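PDB 6E0O: cGAS/DncV-like nucleotidyltransferase in E. coli homolog from Elizabethkingia meningoseptica ATCC 13253 = NBRC 12535, which synthesizes cyclic nucleotide second messengers in response to phage infection, acting as the signal-producing nucleotidyltransferase of a CBASS antiviral defence system. Local coordinates for residues A[57-62]-A[131-136]; A[12-17]-A[51-56]. All blocks are in the same frame, centred on the assembly; numbering follows the deposited sequence.

Contact 1: A[57-62]-A[131-136]; sequences RQNSDV and NRITAD. With nucleotides of chain B.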
# COMPACT_ATOMS: atom_id res chain seq x y z
N ARG A 57 -0.21 12.22 3.53
CA ARG A 57 0.75 12.96 4.34
C ARG A 57 1.76 13.65 3.43
O ARG A 57 2.12 13.13 2.37
CB ARG A 57 1.47 12.04 5.33
CG ARG A 57 0.51 11.50 6.38
CD ARG A 57 1.23 10.92 7.58
NE ARG A 57 0.82 11.55 8.83
CZ ARG A 57 1.08 11.07 10.04
NH1 ARG A 57 1.74 9.93 10.17
NH2 ARG A 57 0.66 11.72 11.12
N GLN A 58 2.18 14.83 3.85
CA GLN A 58 3.18 15.57 3.08
C GLN A 58 4.50 14.82 3.11
O GLN A 58 4.87 14.21 4.12
CB GLN A 58 3.38 16.96 3.67
CG GLN A 58 2.19 17.89 3.51
CD GLN A 58 2.57 19.34 3.76
OE1 GLN A 58 3.43 19.64 4.60
NE2 GLN A 58 1.95 20.25 3.02
N ASN A 59 5.22 14.87 1.99
CA ASN A 59 6.58 14.35 1.92
C ASN A 59 6.63 12.86 2.25
O ASN A 59 7.57 12.40 2.91
CB ASN A 59 7.52 15.15 2.82
CG ASN A 59 8.93 15.21 2.29
OD1 ASN A 59 9.16 15.68 1.18
ND2 ASN A 59 9.88 14.75 3.09
N SER A 60 5.64 12.11 1.80
CA SER A 60 5.54 10.70 2.15
C SER A 60 6.67 9.88 1.52
O SER A 60 7.14 10.18 0.42
CB SER A 60 4.21 10.12 1.67
OG SER A 60 3.10 10.69 2.34
N ASP A 61 7.05 8.80 2.19
CA ASP A 61 8.03 7.87 1.64
C ASP A 61 7.45 7.10 0.46
O ASP A 61 6.26 6.77 0.43
CB ASP A 61 8.44 6.83 2.70
CG ASP A 61 9.05 7.44 3.96
OD1 ASP A 61 9.28 8.67 4.01
OD2 ASP A 61 9.28 6.67 4.91
N VAL A 62 8.31 6.81 -0.52
CA VAL A 62 7.92 6.08 -1.73
C VAL A 62 8.51 4.67 -1.70
O VAL A 62 9.66 4.48 -1.30
CB VAL A 62 8.35 6.82 -3.01
CG1 VAL A 62 9.87 7.01 -3.07
CG2 VAL A 62 7.84 6.08 -4.24
N ASN A 131 15.89 17.87 -0.96
CA ASN A 131 15.49 17.79 -2.35
C ASN A 131 14.92 16.44 -2.78
O ASN A 131 14.58 16.28 -3.96
CB ASN A 131 16.68 18.14 -3.26
CG ASN A 131 17.12 19.58 -3.10
OD1 ASN A 131 16.29 20.48 -3.00
ND2 ASN A 131 18.42 19.79 -3.06
N ARG A 132 14.79 15.48 -1.88
CA ARG A 132 14.23 14.20 -2.27
C ARG A 132 13.54 13.56 -1.08
O ARG A 132 13.99 13.69 0.06
CB ARG A 132 15.27 13.26 -2.89
CG ARG A 132 16.19 12.60 -1.92
CD ARG A 132 17.18 11.58 -2.60
NE ARG A 132 17.90 11.00 -1.48
CZ ARG A 132 19.18 11.18 -1.20
NH1 ARG A 132 19.97 11.84 -2.04
NH2 ARG A 132 19.66 10.66 -0.09
N ILE A 133 12.43 12.88 -1.36
CA ILE A 133 11.75 12.12 -0.33
C ILE A 133 12.58 10.89 0.04
O ILE A 133 13.45 10.45 -0.71
CB ILE A 133 10.32 11.72 -0.74
CG1 ILE A 133 10.36 10.84 -1.98
CG2 ILE A 133 9.47 12.96 -0.96
CD1 ILE A 133 8.97 10.34 -2.41
N THR A 134 12.27 10.33 1.20
CA THR A 134 12.79 9.03 1.58
C THR A 134 12.15 7.94 0.73
O THR A 134 10.97 8.02 0.35
CB THR A 134 12.49 8.79 3.06
OG1 THR A 134 13.25 9.73 3.83
CG2 THR A 134 12.83 7.38 3.48
N ALA A 135 12.94 6.92 0.43
CA ALA A 135 12.48 5.81 -0.37
C ALA A 135 12.79 4.50 0.33
O ALA A 135 13.85 4.36 0.95
CB ALA A 135 13.15 5.80 -1.75
N ASP A 136 11.87 3.56 0.22
CA ASP A 136 12.09 2.18 0.60
C ASP A 136 12.32 1.41 -0.70
O ASP A 136 11.44 1.38 -1.56
CB ASP A 136 10.85 1.63 1.29
CG ASP A 136 10.71 2.11 2.71
OD1 ASP A 136 11.65 2.77 3.21
OD2 ASP A 136 9.68 1.79 3.34
P A B 2 5.83 -2.58 6.51
OP1 A B 2 5.95 -4.06 6.47
OP2 A B 2 6.41 -1.83 7.66
O5' A B 2 6.50 -2.01 5.18
C5' A B 2 7.92 -1.88 5.06
C4' A B 2 8.36 -1.87 3.62
O4' A B 2 8.15 -3.20 3.07
C3' A B 2 7.59 -0.91 2.71
O3' A B 2 8.46 -0.38 1.71
C2' A B 2 6.54 -1.80 2.07
O2' A B 2 6.08 -1.36 0.81
C1' A B 2 7.26 -3.14 1.97
N9 A B 2 6.36 -4.29 2.06
C8 A B 2 5.74 -4.76 3.19
N7 A B 2 4.97 -5.80 2.98
C5 A B 2 5.08 -6.02 1.62
C6 A B 2 4.51 -6.98 0.76
N6 A B 2 3.67 -7.94 1.15
N1 A B 2 4.85 -6.91 -0.53
C2 A B 2 5.68 -5.96 -0.96
N3 A B 2 6.29 -5.00 -0.25
C4 A B 2 5.94 -5.10 1.04
O HOH W 1 9.89 11.07 2.74
O HOH W 2 12.70 14.82 2.47
O HOH W 3 7.48 3.91 4.71
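V62 and A135 form the parallel bridge that brings together the start of strands 62-68 and 135-147 in the nucleotidyltransferase active site, where D61 and D136 are expected to bind magnesium. Two backbone bonds flank the bridge: V62 N donates to T134 O (3.0 Å), and V62 O accepts from D136 N (2.8 Å). On the sheet face carrying V62 and A135, V62 CG1 packs on A135 CB (3.7 Å) and meets the tip of I133, CD1, at 3.5 Å. The valine and isoleucine chains cross at about a right angle. I133 CG1 stands between its backbone N and carbonyl carbon (chi1 61°), bringing CD1 against the carbonyl O of S60, which also accepts a hydrogen bond from Y50 OH. Branched aliphatic chains suit this place, since Y50 and helix 21-38 close over it.

The side of D61 and T134 is polar. The two run side by side, D61 OD1 resting 3.3 Å from T134 CB, while T134 OG1 turns to the amide of G128. One water donates to N59 O and D61 OD1 and accepts from T134 N. N59 occupies the third position of a type II turn, where its positive phi of 59° is one asparagine tolerates well; K22 binds its OD1. D136 OD2 comes within 3.0 Å of O3' of A2 in chain B. The bridge thus places D61, just ahead of strand 62-68, next to D136, with D61 OD2 4.9 Å from D136 OD1; a shared magnesium ion would probably offset two like charges so close.

Contact 2: A[12-17]-A[51-56]; sequences SRPVST and RNNTNV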
# COMPACT_ATOMS: atom_id res chain seq x y z
N SER A 12 -10.08 13.77 1.68
CA SER A 12 -10.13 12.76 0.65
C SER A 12 -9.12 13.00 -0.47
O SER A 12 -9.00 12.15 -1.35
CB SER A 12 -11.53 12.68 0.05
OG SER A 12 -11.74 13.76 -0.84
N ARG A 13 -8.43 14.13 -0.46
CA ARG A 13 -7.53 14.47 -1.55
C ARG A 13 -6.15 13.84 -1.36
O ARG A 13 -5.66 13.74 -0.23
CB ARG A 13 -7.38 15.99 -1.64
CG ARG A 13 -8.68 16.72 -1.95
CD ARG A 13 -9.10 16.43 -3.38
NE ARG A 13 -10.34 17.07 -3.80
CZ ARG A 13 -11.52 16.46 -3.86
NH1 ARG A 13 -11.65 15.18 -3.50
NH2 ARG A 13 -12.59 17.14 -4.28
N PRO A 14 -5.48 13.44 -2.44
CA PRO A 14 -4.09 13.00 -2.32
C PRO A 14 -3.23 14.17 -1.86
O PRO A 14 -3.43 15.31 -2.27
CB PRO A 14 -3.70 12.58 -3.74
CG PRO A 14 -4.93 12.58 -4.54
CD PRO A 14 -5.95 13.45 -3.84
N VAL A 15 -2.26 13.88 -1.00
CA VAL A 15 -1.37 14.93 -0.51
C VAL A 15 -0.01 14.89 -1.21
O VAL A 15 0.43 15.90 -1.76
CB VAL A 15 -1.28 14.89 1.03
CG1 VAL A 15 -0.30 15.92 1.52
CG2 VAL A 15 -2.66 15.15 1.63
N SER A 16 0.65 13.74 -1.18
CA SER A 16 1.87 13.51 -1.95
C SER A 16 1.52 12.69 -3.18
O SER A 16 0.70 11.77 -3.10
CB SER A 16 2.87 12.71 -1.12
OG SER A 16 3.33 13.43 0.02
N THR A 17 2.17 12.99 -4.31
CA THR A 17 1.94 12.20 -5.51
C THR A 17 3.23 12.08 -6.31
O THR A 17 4.23 12.77 -6.06
CB THR A 17 0.87 12.80 -6.43
OG1 THR A 17 1.38 14.01 -7.02
CG2 THR A 17 -0.43 13.09 -5.68
N ARG A 51 2.03 4.50 -5.92
CA ARG A 51 1.50 3.75 -7.06
C ARG A 51 -0.02 3.82 -7.10
O ARG A 51 -0.62 4.03 -8.16
CB ARG A 51 1.96 2.30 -6.98
CG ARG A 51 1.44 1.43 -8.12
CD ARG A 51 2.10 1.75 -9.43
NE ARG A 51 1.50 1.04 -10.55
CZ ARG A 51 1.80 -0.21 -10.90
NH1 ARG A 51 2.68 -0.92 -10.21
NH2 ARG A 51 1.19 -0.77 -11.94
N ASN A 52 -0.66 3.61 -5.96
CA ASN A 52 -2.11 3.54 -5.89
C ASN A 52 -2.76 4.89 -5.64
O ASN A 52 -4.00 4.96 -5.61
CB ASN A 52 -2.51 2.54 -4.81
CG ASN A 52 -1.86 1.19 -5.01
OD1 ASN A 52 -1.87 0.66 -6.11
ND2 ASN A 52 -1.30 0.63 -3.95
N ASN A 53 -1.96 5.94 -5.48
CA ASN A 53 -2.44 7.30 -5.27
C ASN A 53 -3.29 7.44 -4.01
O ASN A 53 -4.36 8.04 -4.02
CB ASN A 53 -3.17 7.85 -6.50
CG ASN A 53 -3.19 9.36 -6.52
OD1 ASN A 53 -2.27 10.01 -6.02
ND2 ASN A 53 -4.24 9.93 -7.10
N THR A 54 -2.77 6.92 -2.90
CA THR A 54 -3.47 6.96 -1.63
C THR A 54 -2.68 7.68 -0.54
O THR A 54 -2.94 7.46 0.65
CB THR A 54 -3.82 5.54 -1.18
OG1 THR A 54 -2.62 4.78 -1.08
CG2 THR A 54 -4.77 4.88 -2.16
N ASN A 55 -1.76 8.58 -0.90
CA ASN A 55 -0.98 9.30 0.11
C ASN A 55 -1.81 10.40 0.76
O ASN A 55 -2.50 11.16 0.07
CB ASN A 55 0.20 10.00 -0.56
CG ASN A 55 1.38 9.12 -0.74
OD1 ASN A 55 1.81 8.43 0.18
ND2 ASN A 55 1.91 9.11 -1.95
N VAL A 56 -1.69 10.52 2.08
CA VAL A 56 -2.43 11.56 2.80
C VAL A 56 -1.51 12.38 3.70
O VAL A 56 -1.98 13.16 4.53
CB VAL A 56 -3.61 10.98 3.59
CG1 VAL A 56 -4.55 10.23 2.67
CG2 VAL A 56 -3.11 10.06 4.71
O HOH W 4 -1.26 9.91 -3.47
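N55 meets V15 and S16 through both its backbone and its side chain. Its carbonyl O accepts V15 N at 2.9 Å. Its amide ND2 donates to S16 O at 3.1 Å, a more bent bond (143°) that approaches from well above the plane of that carbonyl. The side chain turns CG anti to its own carbonyl carbon (chi1 -84°), which swings ND2 to S16 O; CB, placed by the backbone, lies 3.1 Å from the same S16 O. The remaining end of the amide, OD1, is taken by S49 OG, so both ends of the asparagine are used, and this gives the amide a definite orientation.

A water completes the network. It accepts from N55 N (2.9 Å) and donates to S16 O and to N53 OD1, each at 2.7 Å; S16 O therefore receives two bonds. N53 is the first residue to leave helix 48-52, and its phi of 60° suits an asparagine. Its amide extends between P14 and T17, with OD1 3.6 Å from T17 CG2 and ND2 near P14 CG. P14 has no N-H to satisfy at its own position. V15 CG2 rests on the carbonyl of V56. One backbone bond, one asparagine amide and one water thus join two loops that do not pair as strands, leaving S16 N buried without a partner.

How the contacts relate
The two contacts follow one another along the chain, contact 2 closing before contact 1 opens, and their centres lie 12 Å apart. Segments 51-56 and 57-62 are continuous, carrying the chain from the end of helix 48-52 to strand 62-68. S16 connects the contacts: its OG probably hydrogen-bonds to R57 O (2.7 Å) and S60 N (3.2 Å), and N55 OD1 also packs against S60 CB. Contact 1 lies where strands 62-68 and 135-147 of the mixed sheet begin, whereas contact 2 ties the linker to the loop between helices 5-11 and 21-38, beside helix 188-205. Together they hold the connection leading to the acidic residues of the active site from both of its ends.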